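Local coordinates for protein pectinesterase (Sitophilus oryzae, PDB 4PMH) that hydrolyses the methyl esters of pectin to release methanol and probably helps the rice weevil digest plant cell walls, at residues 181-190 and 210-218. Numbering follows the deposited sequence.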
loop_
_atom_site.group_PDB
_atom_site.type_symbol
_atom_site.label_atom_id
_atom_site.label_comp_id
_atom_site.label_asym_id
_atom_site.label_seq_id
_atom_site.Cartn_x
_atom_site.Cartn_y
_atom_site.Cartn_z
ATOM N N LEU A 181 1.877 -5.704 3.513
ATOM C CA LEU A 181 0.707 -5.163 4.195
ATOM C C LEU A 181 -0.474 -5.046 3.228
ATOM O O LEU A 181 -0.320 -4.594 2.069
ATOM C CB LEU A 181 1.037 -3.793 4.799
ATOM C CG LEU A 181 -0.061 -3.005 5.489
ATOM C CD1 LEU A 181 -0.543 -3.775 6.712
ATOM C CD2 LEU A 181 0.356 -1.596 5.911
ATOM N N GLN A 182 -1.649 -5.457 3.709
ATOM C CA GLN A 182 -2.912 -5.247 3.001
ATOM C C GLN A 182 -3.926 -4.586 3.917
ATOM O O GLN A 182 -4.218 -5.121 4.989
ATOM C CB GLN A 182 -3.524 -6.560 2.510
ATOM C CG GLN A 182 -4.872 -6.328 1.836
ATOM C CD GLN A 182 -5.596 -7.586 1.414
ATOM O OE1 GLN A 182 -6.789 -7.539 1.081
ATOM N NE2 GLN A 182 -4.886 -8.708 1.395
ATOM N N THR A 183 -4.495 -3.465 3.470
ATOM C CA THR A 183 -5.562 -2.783 4.232
ATOM C C THR A 183 -6.890 -2.891 3.455
ATOM O O THR A 183 -6.939 -2.642 2.242
ATOM C CB THR A 183 -5.225 -1.292 4.556
ATOM O OG1 THR A 183 -5.365 -0.490 3.390
ATOM C CG2 THR A 183 -3.814 -1.125 5.112
ATOM N N ASN A 184 -7.948 -3.270 4.172
ATOM C CA ASN A 184 -9.284 -3.500 3.601
ATOM C C ASN A 184 -10.366 -2.610 4.212
ATOM O O ASN A 184 -11.529 -2.692 3.807
ATOM C CB ASN A 184 -9.642 -4.962 3.832
ATOM C CG ASN A 184 -10.925 -5.386 3.155
ATOM O OD1 ASN A 184 -11.909 -5.683 3.826
ATOM N ND2 ASN A 184 -10.908 -5.487 1.833
ATOM N N SER A 185 -9.993 -1.753 5.154
ATOM C CA SER A 185 -10.957 -0.988 5.928
ATOM C C SER A 185 -10.606 0.477 6.029
ATOM O O SER A 185 -9.545 0.904 5.608
ATOM C CB SER A 185 -11.019 -1.534 7.349
ATOM O OG SER A 185 -11.571 -2.820 7.347
ATOM N N ASP A 186 -11.515 1.220 6.640
ATOM C CA ASP A 186 -11.445 2.675 6.719
ATOM C C ASP A 186 -10.729 3.094 8.008
ATOM O O ASP A 186 -10.773 2.381 9.010
ATOM C CB ASP A 186 -12.883 3.230 6.680
ATOM C CG ASP A 186 -12.951 4.763 6.530
ATOM O OD1 ASP A 186 -12.167 5.359 5.770
ATOM O OD2 ASP A 186 -13.839 5.366 7.169
ATOM N N GLN A 187 -10.083 4.260 7.946
ATOM C CA GLN A 187 -9.396 4.914 9.056
ATOM C C GLN A 187 -8.188 4.169 9.592
ATOM O O GLN A 187 -7.941 4.153 10.802
ATOM C CB GLN A 187 -10.388 5.272 10.180
ATOM C CG GLN A 187 -11.556 6.076 9.642
ATOM C CD GLN A 187 -12.551 6.481 10.689
ATOM O OE1 GLN A 187 -12.238 6.564 11.893
ATOM N NE2 GLN A 187 -13.779 6.751 10.242
ATOM N N ILE A 188 -7.415 3.586 8.683
ATOM C CA ILE A 188 -6.158 2.946 9.033
ATOM C C ILE A 188 -5.020 3.967 9.042
ATOM O O ILE A 188 -4.893 4.799 8.136
ATOM C CB ILE A 188 -5.775 1.834 8.036
ATOM C CG1 ILE A 188 -6.953 0.909 7.765
ATOM C CG2 ILE A 188 -4.607 1.022 8.581
ATOM C CD1 ILE A 188 -7.676 0.429 8.996
ATOM N N GLN A 189 -4.173 3.887 10.052
ATOM C CA GLN A 189 -3.065 4.798 10.190
ATOM C C GLN A 189 -1.797 3.967 10.296
ATOM O O GLN A 189 -1.724 3.047 11.114
ATOM C CB GLN A 189 -3.235 5.647 11.449
ATOM C CG GLN A 189 -4.494 6.484 11.495
ATOM C CD GLN A 189 -4.677 7.139 12.855
ATOM O OE1 GLN A 189 -5.424 6.651 13.690
ATOM N NE2 GLN A 189 -3.963 8.226 13.094
ATOM N N ILE A 190 -0.813 4.275 9.458
ATOM C CA ILE A 190 0.483 3.587 9.471
ATOM C C ILE A 190 1.548 4.645 9.729
ATOM O O ILE A 190 1.689 5.588 8.945
ATOM C CB ILE A 190 0.782 2.927 8.114
ATOM C CG1 ILE A 190 -0.299 1.936 7.724
ATOM C CG2 ILE A 190 2.134 2.236 8.146
ATOM C CD1 ILE A 190 -1.572 2.568 7.229
ATOM N N SER A 210 -16.875 2.942 -0.504
ATOM C CA SER A 210 -16.765 4.216 -1.203
ATOM C C SER A 210 -15.807 5.125 -0.454
ATOM O O SER A 210 -15.129 5.942 -1.052
ATOM C CB SER A 210 -18.145 4.873 -1.316
ATOM O OG SER A 210 -18.924 4.190 -2.284
ATOM N N VAL A 211 -15.785 4.962 0.860
ATOM C CA VAL A 211 -14.898 5.683 1.741
ATOM C C VAL A 211 -14.015 4.663 2.477
ATOM O O VAL A 211 -14.461 3.979 3.396
ATOM C CB VAL A 211 -15.741 6.547 2.705
ATOM C CG1 VAL A 211 -14.932 7.089 3.863
ATOM C CG2 VAL A 211 -16.381 7.689 1.927
ATOM N N GLU A 212 -12.770 4.541 2.032
ATOM C CA GLU A 212 -11.807 3.571 2.584
ATOM C C GLU A 212 -10.463 4.287 2.659
ATOM O O GLU A 212 -9.668 4.233 1.729
ATOM C CB GLU A 212 -11.706 2.309 1.712
ATOM C CG GLU A 212 -10.965 1.154 2.385
ATOM C CD GLU A 212 -10.730 -0.051 1.473
ATOM O OE1 GLU A 212 -11.399 -0.180 0.431
ATOM O OE2 GLU A 212 -9.851 -0.873 1.778
ATOM N N ARG A 213 -10.246 4.966 3.787
ATOM C CA ARG A 213 -9.165 5.918 3.931
ATOM C C ARG A 213 -8.025 5.368 4.789
ATOM O O ARG A 213 -8.255 4.712 5.804
ATOM C CB ARG A 213 -9.691 7.199 4.575
ATOM C CG ARG A 213 -10.743 7.886 3.716
ATOM C CD ARG A 213 -11.525 8.912 4.508
ATOM N NE ARG A 213 -12.414 8.286 5.484
ATOM C CZ ARG A 213 -13.448 8.897 6.074
ATOM N NH1 ARG A 213 -13.746 10.171 5.800
ATOM N NH2 ARG A 213 -14.203 8.216 6.935
ATOM N N SER A 214 -6.807 5.648 4.359
ATOM C CA SER A 214 -5.607 5.270 5.115
ATOM C C SER A 214 -4.605 6.402 5.064
ATOM O O SER A 214 -4.573 7.163 4.103
ATOM C CB SER A 214 -4.992 3.943 4.623
ATOM O OG SER A 214 -4.829 3.900 3.220
ATOM N N TYR A 215 -3.824 6.522 6.137
ATOM C CA TYR A 215 -2.908 7.626 6.316
ATOM C C TYR A 215 -1.567 7.070 6.752
ATOM O O TYR A 215 -1.434 6.533 7.876
ATOM C CB TYR A 215 -3.425 8.579 7.389
ATOM C CG TYR A 215 -2.889 9.998 7.330
ATOM C CD1 TYR A 215 -1.681 10.314 6.734
ATOM C CD2 TYR A 215 -3.609 11.032 7.907
ATOM C CE1 TYR A 215 -1.214 11.623 6.686
ATOM C CE2 TYR A 215 -3.143 12.338 7.876
ATOM C CZ TYR A 215 -1.935 12.619 7.259
ATOM O OH TYR A 215 -1.468 13.920 7.220
ATOM N N TYR A 216 -0.603 7.207 5.856
ATOM C CA TYR A 216 0.778 6.804 6.047
ATOM C C TYR A 216 1.636 8.022 6.357
ATOM O O TYR A 216 1.684 8.940 5.591
ATOM C CB TYR A 216 1.302 6.161 4.771
ATOM C CG TYR A 216 0.584 4.890 4.431
ATOM C CD1 TYR A 216 -0.700 4.905 3.876
ATOM C CD2 TYR A 216 1.172 3.664 4.694
ATOM C CE1 TYR A 216 -1.370 3.713 3.588
ATOM C CE2 TYR A 216 0.525 2.489 4.413
ATOM C CZ TYR A 216 -0.746 2.513 3.867
ATOM O OH TYR A 216 -1.356 1.315 3.608
ATOM N N THR A 217 2.326 7.999 7.486
ATOM C CA THR A 217 3.230 9.062 7.881
ATOM C C THR A 217 4.569 8.474 8.264
ATOM O O THR A 217 4.625 7.417 8.897
ATOM C CB THR A 217 2.679 9.847 9.089
ATOM O OG1 THR A 217 2.159 8.934 10.054
ATOM C CG2 THR A 217 1.575 10.761 8.649
ATOM N N ASN A 218 5.641 9.159 7.868
ATOM C CA ASN A 218 6.991 8.791 8.237
ATOM C C ASN A 218 7.306 7.333 7.992
ATOM O O ASN A 218 7.906 6.688 8.802
ATOM C CB ASN A 218 7.249 9.177 9.687
ATOM C CG ASN A 218 6.992 10.647 9.935
ATOM O OD1 ASN A 218 5.846 11.096 9.982
ATOM N ND2 ASN A 218 8.053 11.412 10.051
HETATM O O HOH W 1 -7.868 0.434 3.393
HETATM O O HOH W 2 -3.861 1.527 2.815
HETATM O O HOH W 3 -13.578 -1.368 1.900
HETATM O O HOH W 4 -7.656 2.344 4.607
#
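Asp-186 OD1 accepts two hydrogen bonds from Arg-213: the backbone N, at 2.8 Å, takes its anti lone pair, and NE takes the syn one. OD2 turns its own syn lone pair to NH2, 2.9 Å away, completing a side-on salt bridge whose carboxylate and guanidinium planes lie only 11° apart. Aspartate suits this turn because its short side chain, with CG anti to the backbone N (chi1 -171°), brings one carboxylate to both backbone and side chain of the same arginine. Val-211 CG1 lies over one face of the guanidinium, toward its rim, while Arg-213 NH1 hydrogen-bonds Leu-27 O.

Beyond this corner, strands 188-190 and 213-217 run parallel. Ile-188 N donates to Arg-213 O, Tyr-215 N returns to Ile-188 O at 2.8 Å, and the alternation continues through Ile-190 N to Tyr-215 O and Thr-217 N to Ile-190 O.

On the inward face, beta-branched Ile-190, well suited to an extended strand, lies alongside Tyr-216. Its CG1 meets CE2, and CD1 sits over the ring in a CH-pi contact, 3.6 Å from the centroid. Leu-202 and Ala-204 also touch the Tyr-216 side chain. The buried phenol OH bonds a water lying in the ring plane, 2.6 Å from Tyr-216 OH, which also bonds Ser-214 OG and Thr-183 OG1. A second water links Thr-183 OG1, Ser-185 O and Glu-212 OE2, though the Glu-212 carboxylate has its strongest polar partner in Gly-207. Parallel strands of successive coils in register, their paired residues stacked into the interior, characterise the right-handed parallel beta-helix of pectinesterases.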